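Local coordinates for putative Lipoprotein (Shewanella oneidensis, PDB 3U24) that is of unknown function but binds zinc and calcium ions and probably has a fold related to zinc metallopeptidases, at residues E396-H408 with Y454-W468. Numbering follows the deposited sequence.
Sequences EYNHWILQILNIH and YGNFEPEMWLMYYKW. With ZN (zinc ion), chain I; ZN (zinc ion), chain G; ZN (zinc ion), chain F.
Trp400 lies against Glu460 and Met461 in this helix-helix packing, where helix 401-408 crosses the start of helix 459-485. Over these short segments the axes come within 10.0 Å, with a crossing angle of -60°. The first helix delivers His408, which binds a zinc ion with His414 and Glu439, an arrangement consistent with the Peptidase_MA clan. Trp400 has CG anti to its carbonyl carbon (chi1 -57°), which lays the indole against the start of the second helix. Glu460 CB sits over one face, 3.5 Å from Trp400 CZ2, while its carboxylate turns away to Lys288 and Tyr289. Met461 and Met464 are selenomethionines; the selenium of Met461 makes a Met-aromatic contact at the indole edge. Trp400 NE1 gives a weak hydrogen bond to Glu458 OE1 (3.2 Å). Gln403 works both ends of its amide. Gln403 OE1 accepts from Tyr454 OH (2.6 Å) on an in-plane lone pair. Gln403 NE2 donates to His399 O (2.9 Å) and to a zinc-bound water that also reaches Glu458. An alanine here is likely to leave the Tyr454 hydroxyl without this acceptor and this water without one of its holds. Met464 CE presses tightly on Ile401 CG1. Ile404 CG2 lies over one face of the Trp468 indole, 3.5 Å from Trp468 CD1.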
ATOM      1  N   GLU A 396     -16.529 -10.394  10.147  0.50 28.38           N
ATOM      2  CA  GLU A 396     -15.211  -9.785  10.153  0.50 28.75           C
ATOM      3  C   GLU A 396     -15.364  -8.346  10.694  0.50 27.41           C
ATOM      4  O   GLU A 396     -14.711  -7.959  11.677  0.50 26.43           O
ATOM      5  CB  GLU A 396     -14.658  -9.763   8.717  0.50 30.89           C
ATOM      6  CG  GLU A 396     -13.258 -10.331   8.504  0.50 32.71           C
ATOM      7  CD  GLU A 396     -12.608  -9.799   7.228  0.50 35.10           C
ATOM      8  OE1 GLU A 396     -13.112 -10.091   6.100  0.50 37.03           O
ATOM      9  OE2 GLU A 396     -11.582  -9.073   7.359  0.50 36.16           O
ATOM     10  N   TYR A 397     -16.269  -7.582  10.084  1.00 26.09           N
ATOM     11  CA  TYR A 397     -16.523  -6.173  10.501  1.00 26.73           C
ATOM     12  C   TYR A 397     -17.674  -6.039  11.498  1.00 25.10           C
ATOM     13  O   TYR A 397     -18.622  -5.290  11.298  1.00 25.23           O
ATOM     14  CB  TYR A 397     -16.624  -5.233   9.299  1.00 27.22           C
ATOM     15  CG  TYR A 397     -15.357  -5.295   8.479  1.00 29.01           C
ATOM     16  CD1 TYR A 397     -14.225  -4.567   8.842  1.00 30.94           C
ATOM     17  CD2 TYR A 397     -15.277  -6.103   7.378  1.00 30.96           C
ATOM     18  CE1 TYR A 397     -13.050  -4.641   8.113  1.00 30.82           C
ATOM     19  CE2 TYR A 397     -14.107  -6.207   6.650  1.00 33.44           C
ATOM     20  CZ  TYR A 397     -12.998  -5.473   7.024  1.00 33.90           C
ATOM     21  OH  TYR A 397     -11.852  -5.593   6.267  1.00 37.38           O
ATOM     22  N   ASN A 398     -17.497  -6.725  12.616  1.00 24.03           N
ATOM     23  CA  ASN A 398     -18.518  -6.878  13.631  1.00 23.91           C
ATOM     24  C   ASN A 398     -18.699  -5.621  14.542  1.00 24.15           C
ATOM     25  O   ASN A 398     -18.164  -4.568  14.267  1.00 24.56           O
ATOM     26  CB  ASN A 398     -18.190  -8.159  14.409  1.00 23.61           C
ATOM     27  CG  ASN A 398     -16.840  -8.094  15.088  1.00 23.88           C
ATOM     28  OD1 ASN A 398     -16.624  -7.194  15.898  1.00 23.15           O
ATOM     29  ND2 ASN A 398     -15.897  -9.022  14.732  1.00 23.04           N
ATOM     30  N   HIS A 399     -19.486  -5.711  15.600  1.00 24.73           N
ATOM     31  CA  HIS A 399     -19.850  -4.531  16.410  1.00 24.12           C
ATOM     32  C   HIS A 399     -18.623  -3.781  16.882  1.00 24.11           C
ATOM     33  O   HIS A 399     -18.597  -2.548  16.902  1.00 24.30           O
ATOM     34  CB  HIS A 399     -20.678  -5.000  17.614  1.00 24.62           C
ATOM     35  CG  HIS A 399     -21.018  -3.901  18.598  1.00 25.76           C
ATOM     36  ND1 HIS A 399     -21.962  -2.954  18.340  1.00 27.25           N
ATOM     37  CD2 HIS A 399     -20.540  -3.638  19.865  1.00 25.76           C
ATOM     38  CE1 HIS A 399     -22.044  -2.122  19.375  1.00 27.29           C
ATOM     39  NE2 HIS A 399     -21.163  -2.534  20.305  1.00 28.19           N
ATOM     40  N   TRP A 400     -17.592  -4.518  17.269  1.00 23.33           N
ATOM     41  CA  TRP A 400     -16.338  -3.917  17.694  1.00 23.19           C
ATOM     42  C   TRP A 400     -15.381  -3.562  16.580  1.00 22.30           C
ATOM     43  O   TRP A 400     -14.823  -2.448  16.570  1.00 22.21           O
ATOM     44  CB  TRP A 400     -15.659  -4.803  18.699  1.00 23.38           C
ATOM     45  CG  TRP A 400     -16.547  -5.075  19.908  1.00 24.51           C
ATOM     46  CD1 TRP A 400     -16.677  -4.298  21.043  1.00 25.11           C
ATOM     47  CD2 TRP A 400     -17.488  -6.183  20.107  1.00 23.99           C
ATOM     48  NE1 TRP A 400     -17.567  -4.858  21.918  1.00 25.62           N
ATOM     49  CE2 TRP A 400     -18.083  -5.986  21.416  1.00 25.04           C
ATOM     50  CE3 TRP A 400     -17.888  -7.252  19.352  1.00 24.36           C
ATOM     51  CZ2 TRP A 400     -19.041  -6.837  21.924  1.00 25.06           C
ATOM     52  CZ3 TRP A 400     -18.811  -8.130  19.881  1.00 24.12           C
ATOM     53  CH2 TRP A 400     -19.377  -7.925  21.139  1.00 25.14           C
ATOM     54  N   ILE A 401     -15.180  -4.463  15.631  1.00 21.27           N
ATOM     55  CA  ILE A 401     -14.155  -4.255  14.621  1.00 20.69           C
ATOM     56  C   ILE A 401     -14.551  -3.104  13.699  1.00 20.72           C
ATOM     57  O   ILE A 401     -13.691  -2.396  13.222  1.00 20.99           O
ATOM     58  CB  ILE A 401     -13.859  -5.533  13.809  1.00 20.44           C
ATOM     59  CG1 ILE A 401     -13.149  -6.596  14.674  1.00 20.78           C
ATOM     60  CG2 ILE A 401     -13.106  -5.249  12.522  1.00 20.34           C
ATOM     61  CD1 ILE A 401     -11.810  -6.237  15.272  1.00 20.91           C
ATOM     62  N   LEU A 402     -15.838  -2.914  13.445  1.00 20.65           N
ATOM     63  CA  LEU A 402     -16.294  -1.800  12.639  1.00 20.67           C
ATOM     64  C   LEU A 402     -15.882  -0.431  13.244  1.00 20.82           C
ATOM     65  O   LEU A 402     -15.562   0.484  12.528  1.00 19.60           O
ATOM     66  CB  LEU A 402     -17.806  -1.884  12.440  1.00 20.64           C
ATOM     67  CG  LEU A 402     -18.420  -0.799  11.548  1.00 20.71           C
ATOM     68  CD1 LEU A 402     -17.678  -0.717  10.193  1.00 20.18           C
ATOM     69  CD2 LEU A 402     -19.928  -0.999  11.393  1.00 19.96           C
ATOM     70  N   GLN A 403     -15.861  -0.337  14.577  1.00 21.40           N
ATOM     71  CA  GLN A 403     -15.482   0.886  15.264  1.00 21.58           C
ATOM     72  C   GLN A 403     -13.958   1.094  15.116  1.00 22.07           C
ATOM     73  O   GLN A 403     -13.490   2.164  14.741  1.00 21.04           O
ATOM     74  CB  GLN A 403     -15.873   0.795  16.733  1.00 22.25           C
ATOM     75  CG  GLN A 403     -17.373   0.692  17.024  1.00 22.49           C
ATOM     76  CD  GLN A 403     -17.630   0.573  18.532  1.00 23.33           C
ATOM     77  OE1 GLN A 403     -17.308   1.494  19.283  1.00 24.25           O
ATOM     78  NE2 GLN A 403     -18.175  -0.559  18.983  1.00 22.30           N
ATOM     79  N   ILE A 404     -13.191   0.027  15.332  1.00 22.35           N
ATOM     80  CA  ILE A 404     -11.761   0.059  15.077  1.00 22.54           C
ATOM     81  C   ILE A 404     -11.402   0.402  13.624  1.00 21.99           C
ATOM     82  O   ILE A 404     -10.461   1.159  13.389  1.00 21.40           O
ATOM     83  CB  ILE A 404     -11.105  -1.266  15.481  1.00 23.52           C
ATOM     84  CG1 ILE A 404     -11.179  -1.416  16.983  1.00 24.30           C
ATOM     85  CG2 ILE A 404      -9.640  -1.320  15.050  1.00 23.15           C
ATOM     86  CD1 ILE A 404     -10.968  -2.862  17.358  1.00 26.65           C
ATOM     87  N   LEU A 405     -12.144  -0.136  12.662  1.00 21.50           N
ATOM     88  CA  LEU A 405     -11.939   0.231  11.249  1.00 21.57           C
ATOM     89  C   LEU A 405     -12.144   1.737  10.994  1.00 20.92           C
ATOM     90  O   LEU A 405     -11.403   2.360  10.223  1.00 20.19           O
ATOM     91  CB  LEU A 405     -12.887  -0.550  10.311  1.00 21.94           C
ATOM     92  CG  LEU A 405     -12.851  -0.215   8.799  1.00 22.50           C
ATOM     93  CD1 LEU A 405     -11.545  -0.690   8.164  1.00 21.99           C
ATOM     94  CD2 LEU A 405     -14.058  -0.776   8.037  1.00 22.57           C
ATOM     95  N   ASN A 406     -13.169   2.299  11.606  1.00 20.64           N
ATOM     96  CA  ASN A 406     -13.472   3.711  11.428  1.00 20.92           C
ATOM     97  C   ASN A 406     -12.437   4.621  12.135  1.00 20.52           C
ATOM     98  O   ASN A 406     -12.172   5.715  11.662  1.00 20.66           O
ATOM     99  CB  ASN A 406     -14.912   4.013  11.885  1.00 21.26           C
ATOM    100  CG  ASN A 406     -15.963   3.435  10.929  1.00 22.31           C
ATOM    101  OD1 ASN A 406     -15.731   3.324   9.708  1.00 21.17           O
ATOM    102  ND2 ASN A 406     -17.147   3.053  11.498  1.00 22.85           N
ATOM    103  N   ILE A 407     -11.839   4.150  13.227  1.00 19.77           N
ATOM    104  CA  ILE A 407     -10.724   4.835  13.833  1.00 19.53           C
ATOM    105  C   ILE A 407      -9.543   4.848  12.866  1.00 19.90           C
ATOM    106  O   ILE A 407      -8.959   5.922  12.612  1.00 19.47           O
ATOM    107  CB  ILE A 407     -10.352   4.200  15.183  1.00 19.24           C
ATOM    108  CG1 ILE A 407     -11.476   4.496  16.216  1.00 19.22           C
ATOM    109  CG2 ILE A 407      -8.982   4.667  15.651  1.00 18.56           C
ATOM    110  CD1 ILE A 407     -11.320   3.793  17.559  1.00 19.57           C
ATOM    111  N   HIS A 408      -9.207   3.671  12.333  1.00 19.95           N
ATOM    112  CA  HIS A 408      -8.062   3.481  11.452  1.00 20.53           C
ATOM    113  C   HIS A 408      -8.219   4.328  10.219  1.00 21.34           C
ATOM    114  O   HIS A 408      -7.293   5.002   9.794  1.00 21.09           O
ATOM    115  CB  HIS A 408      -7.915   1.996  11.058  1.00 20.10           C
ATOM    116  CG  HIS A 408      -6.796   1.692  10.071  1.00 19.57           C
ATOM    117  ND1 HIS A 408      -5.682   1.043  10.426  1.00 19.72           N
ATOM    118  CD2 HIS A 408      -6.653   1.974   8.699  1.00 19.98           C
ATOM    119  CE1 HIS A 408      -4.838   0.918   9.323  1.00 19.52           C
ATOM    120  NE2 HIS A 408      -5.425   1.476   8.282  1.00 18.76           N
ATOM    121  N   TYR A 454     -11.500   4.811  24.863  1.00 27.49           N
ATOM    122  CA  TYR A 454     -12.546   4.523  23.905  1.00 28.00           C
ATOM    123  C   TYR A 454     -13.167   3.128  24.169  1.00 29.48           C
ATOM    124  O   TYR A 454     -12.460   2.122  24.280  1.00 29.32           O
ATOM    125  CB  TYR A 454     -12.058   4.636  22.474  1.00 27.10           C
ATOM    126  CG  TYR A 454     -13.193   4.475  21.507  1.00 27.90           C
ATOM    127  CD1 TYR A 454     -13.996   5.545  21.162  1.00 29.04           C
ATOM    128  CD2 TYR A 454     -13.512   3.214  20.983  1.00 28.64           C
ATOM    129  CE1 TYR A 454     -15.065   5.388  20.296  1.00 30.02           C
ATOM    130  CE2 TYR A 454     -14.563   3.048  20.118  1.00 28.07           C
ATOM    131  CZ  TYR A 454     -15.336   4.118  19.788  1.00 29.43           C
ATOM    132  OH  TYR A 454     -16.389   3.919  18.936  1.00 31.23           O
ATOM    133  N   GLY A 455     -14.496   3.105  24.272  1.00 31.14           N
ATOM    134  CA  GLY A 455     -15.258   1.929  24.659  1.00 33.54           C
ATOM    135  C   GLY A 455     -15.153   1.618  26.138  1.00 36.42           C
ATOM    136  O   GLY A 455     -15.578   0.546  26.593  1.00 40.76           O
ATOM    137  N   ASN A 456     -14.543   2.527  26.884  1.00 37.22           N
ATOM    138  CA  ASN A 456     -14.463   2.428  28.322  1.00 39.54           C
ATOM    139  C   ASN A 456     -13.864   1.124  28.858  1.00 37.89           C
ATOM    140  O   ASN A 456     -14.386   0.535  29.804  1.00 37.02           O
ATOM    141  CB  ASN A 456     -15.850   2.678  28.932  1.00 43.84           C
ATOM    142  CG  ASN A 456     -15.771   3.012  30.419  1.00 48.93           C
ATOM    143  OD1 ASN A 456     -16.483   2.430  31.231  1.00 56.83           O
ATOM    144  ND2 ASN A 456     -14.885   3.937  30.780  1.00 48.40           N
ATOM    145  N   PHE A 457     -12.753   0.697  28.259  1.00 35.30           N
ATOM    146  CA  PHE A 457     -12.050  -0.509  28.682  1.00 35.43           C
ATOM    147  C   PHE A 457     -12.923  -1.778  28.719  1.00 34.98           C
ATOM    148  O   PHE A 457     -12.692  -2.666  29.512  1.00 34.18           O
ATOM    149  CB  PHE A 457     -11.346  -0.249  30.030  1.00 35.90           C
ATOM    150  CG  PHE A 457     -10.500   1.005  30.016  1.00 35.83           C
ATOM    151  CD1 PHE A 457      -9.266   1.011  29.388  1.00 36.14           C
ATOM    152  CD2 PHE A 457     -10.974   2.176  30.553  1.00 35.80           C
ATOM    153  CE1 PHE A 457      -8.496   2.160  29.326  1.00 36.78           C
ATOM    154  CE2 PHE A 457     -10.214   3.326  30.511  1.00 37.45           C
ATOM    155  CZ  PHE A 457      -8.965   3.317  29.886  1.00 37.28           C
ATOM    156  N   GLU A 458     -13.912  -1.862  27.836  1.00 34.75           N
ATOM    157  CA  GLU A 458     -14.765  -3.059  27.701  1.00 36.03           C
ATOM    158  C   GLU A 458     -13.944  -4.266  27.252  1.00 34.76           C
ATOM    159  O   GLU A 458     -13.258  -4.194  26.213  1.00 32.82           O
ATOM    160  CB  GLU A 458     -15.847  -2.769  26.664  1.00 38.59           C
ATOM    161  CG  GLU A 458     -16.838  -3.892  26.424  1.00 42.60           C
ATOM    162  CD  GLU A 458     -17.882  -3.543  25.374  1.00 44.15           C
ATOM    163  OE1 GLU A 458     -17.570  -2.827  24.386  1.00 47.82           O
ATOM    164  OE2 GLU A 458     -19.029  -3.990  25.550  1.00 49.98           O
ATOM    165  N   PRO A 459     -14.001  -5.382  28.012  1.00 34.16           N
ATOM    166  CA  PRO A 459     -13.140  -6.513  27.658  1.00 32.77           C
ATOM    167  C   PRO A 459     -13.372  -7.041  26.253  1.00 30.92           C
ATOM    168  O   PRO A 459     -12.416  -7.388  25.584  1.00 30.66           O
ATOM    169  CB  PRO A 459     -13.485  -7.551  28.712  1.00 34.37           C
ATOM    170  CG  PRO A 459     -13.931  -6.745  29.890  1.00 35.22           C
ATOM    171  CD  PRO A 459     -14.706  -5.625  29.286  1.00 35.17           C
ATOM    172  N   GLU A 460     -14.618  -7.069  25.802  1.00 30.01           N
ATOM    173  CA  GLU A 460     -14.966  -7.538  24.436  1.00 29.65           C
ATOM    174  C   GLU A 460     -14.227  -6.722  23.359  1.00 28.80           C
ATOM    175  O   GLU A 460     -13.706  -7.258  22.396  1.00 26.77           O
ATOM    176  CB  GLU A 460     -16.497  -7.449  24.196  1.00 29.91           C
ATOM    177  CG  GLU A 460     -17.367  -8.507  24.918  1.00 31.75           C
ATOM    178  CD  GLU A 460     -17.731  -8.180  26.372  1.00 33.72           C
ATOM    179  OE1 GLU A 460     -17.177  -7.200  26.966  1.00 36.25           O
ATOM    180  OE2 GLU A 460     -18.588  -8.904  26.923  1.00 32.74           O
HETATM  181  N   MSE A 461     -14.212  -5.411  23.550  1.00 29.63           N
HETATM  182  CA  MSE A 461     -13.586  -4.477  22.635  1.00 29.71           C
HETATM  183  C   MSE A 461     -12.093  -4.765  22.611  1.00 28.34           C
HETATM  184  O   MSE A 461     -11.517  -4.913  21.548  1.00 26.97           O
HETATM  185  CB  MSE A 461     -13.856  -3.030  23.079  1.00 30.89           C
HETATM  186  CG  MSE A 461     -13.032  -1.955  22.335  1.00 32.49           C
HETATM  187 SE   MSE A 461     -13.511  -1.905  20.441  1.00 36.82          SE
HETATM  188  CE  MSE A 461     -14.956  -0.639  20.717  1.00 30.76           C
ATOM    189  N   TRP A 462     -11.474  -4.874  23.772  1.00 27.75           N
ATOM    190  CA  TRP A 462     -10.040  -5.197  23.811  1.00 28.12           C
ATOM    191  C   TRP A 462      -9.702  -6.516  23.156  1.00 27.79           C
ATOM    192  O   TRP A 462      -8.713  -6.623  22.420  1.00 28.11           O
ATOM    193  CB  TRP A 462      -9.487  -5.112  25.228  1.00 28.83           C
ATOM    194  CG  TRP A 462      -9.225  -3.666  25.579  1.00 30.27           C
ATOM    195  CD1 TRP A 462     -10.161  -2.675  25.862  1.00 30.62           C
ATOM    196  CD2 TRP A 462      -7.941  -2.987  25.625  1.00 30.66           C
ATOM    197  NE1 TRP A 462      -9.557  -1.481  26.071  1.00 30.12           N
ATOM    198  CE2 TRP A 462      -8.225  -1.601  25.948  1.00 31.06           C
ATOM    199  CE3 TRP A 462      -6.632  -3.379  25.439  1.00 31.31           C
ATOM    200  CZ2 TRP A 462      -7.220  -0.663  26.086  1.00 31.60           C
ATOM    201  CZ3 TRP A 462      -5.620  -2.427  25.566  1.00 31.97           C
ATOM    202  CH2 TRP A 462      -5.907  -1.103  25.885  1.00 32.60           C
ATOM    203  N   LEU A 463     -10.528  -7.523  23.378  1.00 26.85           N
ATOM    204  CA  LEU A 463     -10.273  -8.829  22.805  1.00 27.01           C
ATOM    205  C   LEU A 463     -10.267  -8.745  21.279  1.00 26.69           C
ATOM    206  O   LEU A 463      -9.378  -9.313  20.633  1.00 25.61           O
ATOM    207  CB  LEU A 463     -11.320  -9.834  23.295  1.00 27.18           C
ATOM    208  CG  LEU A 463     -11.237 -11.267  22.782  1.00 27.87           C
ATOM    209  CD1 LEU A 463      -9.885 -11.870  23.135  1.00 27.18           C
ATOM    210  CD2 LEU A 463     -12.396 -12.093  23.341  1.00 27.79           C
HETATM  211  N   MSE A 464     -11.260  -8.035  20.726  1.00 27.25           N
HETATM  212  CA  MSE A 464     -11.415  -7.890  19.307  1.00 28.58           C
HETATM  213  C   MSE A 464     -10.294  -7.042  18.721  1.00 27.31           C
HETATM  214  O   MSE A 464      -9.761  -7.383  17.676  1.00 27.68           O
HETATM  215  CB  MSE A 464     -12.778  -7.290  18.941  1.00 31.89           C
HETATM  216  CG  MSE A 464     -13.978  -8.194  19.187  1.00 35.36           C
HETATM  217 SE   MSE A 464     -13.921  -9.982  18.247  1.00 43.74          SE
HETATM  218  CE  MSE A 464     -13.208  -9.483  16.585  1.00 31.61           C
ATOM    219  N   TYR A 465      -9.931  -5.961  19.399  1.00 26.10           N
ATOM    220  CA  TYR A 465      -8.759  -5.186  19.022  1.00 25.87           C
ATOM    221  C   TYR A 465      -7.494  -6.056  18.938  1.00 25.49           C
ATOM    222  O   TYR A 465      -6.705  -5.957  17.992  1.00 24.21           O
ATOM    223  CB  TYR A 465      -8.488  -4.027  19.997  1.00 25.42           C
ATOM    224  CG  TYR A 465      -7.075  -3.502  19.834  1.00 25.07           C
ATOM    225  CD1 TYR A 465      -6.716  -2.773  18.705  1.00 25.63           C
ATOM    226  CD2 TYR A 465      -6.104  -3.794  20.736  1.00 25.15           C
ATOM    227  CE1 TYR A 465      -5.428  -2.291  18.529  1.00 25.69           C
ATOM    228  CE2 TYR A 465      -4.810  -3.364  20.561  1.00 25.86           C
ATOM    229  CZ  TYR A 465      -4.471  -2.597  19.452  1.00 26.38           C
ATOM    230  OH  TYR A 465      -3.177  -2.163  19.257  1.00 25.65           O
ATOM    231  N   TYR A 466      -7.280  -6.886  19.942  1.00 25.37           N
ATOM    232  CA  TYR A 466      -6.118  -7.736  19.928  1.00 25.43           C
ATOM    233  C   TYR A 466      -6.081  -8.693  18.724  1.00 25.82           C
ATOM    234  O   TYR A 466      -5.003  -8.896  18.149  1.00 24.84           O
ATOM    235  CB  TYR A 466      -6.005  -8.505  21.219  1.00 26.08           C
ATOM    236  CG  TYR A 466      -5.526  -7.698  22.413  1.00 26.66           C
ATOM    237  CD1 TYR A 466      -4.431  -6.869  22.324  1.00 26.60           C
ATOM    238  CD2 TYR A 466      -6.137  -7.846  23.663  1.00 27.54           C
ATOM    239  CE1 TYR A 466      -3.953  -6.187  23.435  1.00 27.20           C
ATOM    240  CE2 TYR A 466      -5.711  -7.132  24.763  1.00 27.71           C
ATOM    241  CZ  TYR A 466      -4.601  -6.327  24.653  1.00 27.38           C
ATOM    242  OH  TYR A 466      -4.164  -5.634  25.740  1.00 27.12           O
ATOM    243  N   LYS A 467      -7.224  -9.233  18.294  1.00 26.48           N
ATOM    244  CA  LYS A 467      -7.203 -10.127  17.134  1.00 27.97           C
ATOM    245  C   LYS A 467      -6.760  -9.330  15.908  1.00 28.20           C
ATOM    246  O   LYS A 467      -5.947  -9.807  15.082  1.00 25.96           O
ATOM    247  CB  LYS A 467      -8.562 -10.814  16.860  1.00 29.73           C
ATOM    248  CG  LYS A 467      -8.657 -11.474  15.484  1.00 32.20           C
ATOM    249  CD  LYS A 467     -10.072 -11.898  15.126  1.00 37.67           C
ATOM    250  CE  LYS A 467     -10.177 -12.547  13.733  1.00 40.40           C
ATOM    251  NZ  LYS A 467     -10.495 -11.540  12.646  1.00 44.65           N
ATOM    252  N   TRP A 468      -7.307  -8.123  15.811  1.00 27.69           N
ATOM    253  CA  TRP A 468      -6.943  -7.177  14.768  1.00 28.60           C
ATOM    254  C   TRP A 468      -5.476  -6.813  14.799  1.00 26.69           C
ATOM    255  O   TRP A 468      -4.808  -6.839  13.787  1.00 26.07           O
ATOM    256  CB  TRP A 468      -7.823  -5.957  14.961  1.00 31.39           C
ATOM    257  CG  TRP A 468      -7.916  -4.959  13.853  1.00 34.27           C
ATOM    258  CD1 TRP A 468      -7.350  -3.682  13.819  1.00 36.75           C
ATOM    259  CD2 TRP A 468      -8.720  -5.050  12.633  1.00 35.58           C
ATOM    260  NE1 TRP A 468      -7.722  -3.014  12.668  1.00 37.74           N
ATOM    261  CE2 TRP A 468      -8.534  -3.776  11.920  1.00 36.55           C
ATOM    262  CE3 TRP A 468      -9.523  -6.032  12.063  1.00 37.33           C
ATOM    263  CZ2 TRP A 468      -9.134  -3.520  10.705  1.00 38.49           C
ATOM    264  CZ3 TRP A 468     -10.120  -5.760  10.832  1.00 38.27           C
ATOM    265  CH2 TRP A 468      -9.934  -4.529  10.174  1.00 38.11           C
TER
HETATM  266 ZN    ZN I   2     -23.373  -2.660  16.398  1.00 83.73          ZN
HETATM  267 ZN    ZN G 596     -20.904  -1.679  22.156  1.00 55.18          ZN
HETATM  268 ZN    ZN F 595      -4.564   1.817   6.644  1.00 22.36          ZN
HETATM  269  O   HOH W   1     -12.862  -9.768  12.938  1.00 35.67           O
HETATM  270  O   HOH W   2     -18.741  -1.120  21.971  1.00 35.36           O
HETATM  271  O   HOH W   3     -20.628  -3.321  23.603  1.00 39.98           O
HETATM  272  O   HOH W   4      -6.031   1.097   5.267  1.00 27.28           O
HETATM  273  O   HOH W   5     -22.251  -2.297  14.511  1.00 33.82           O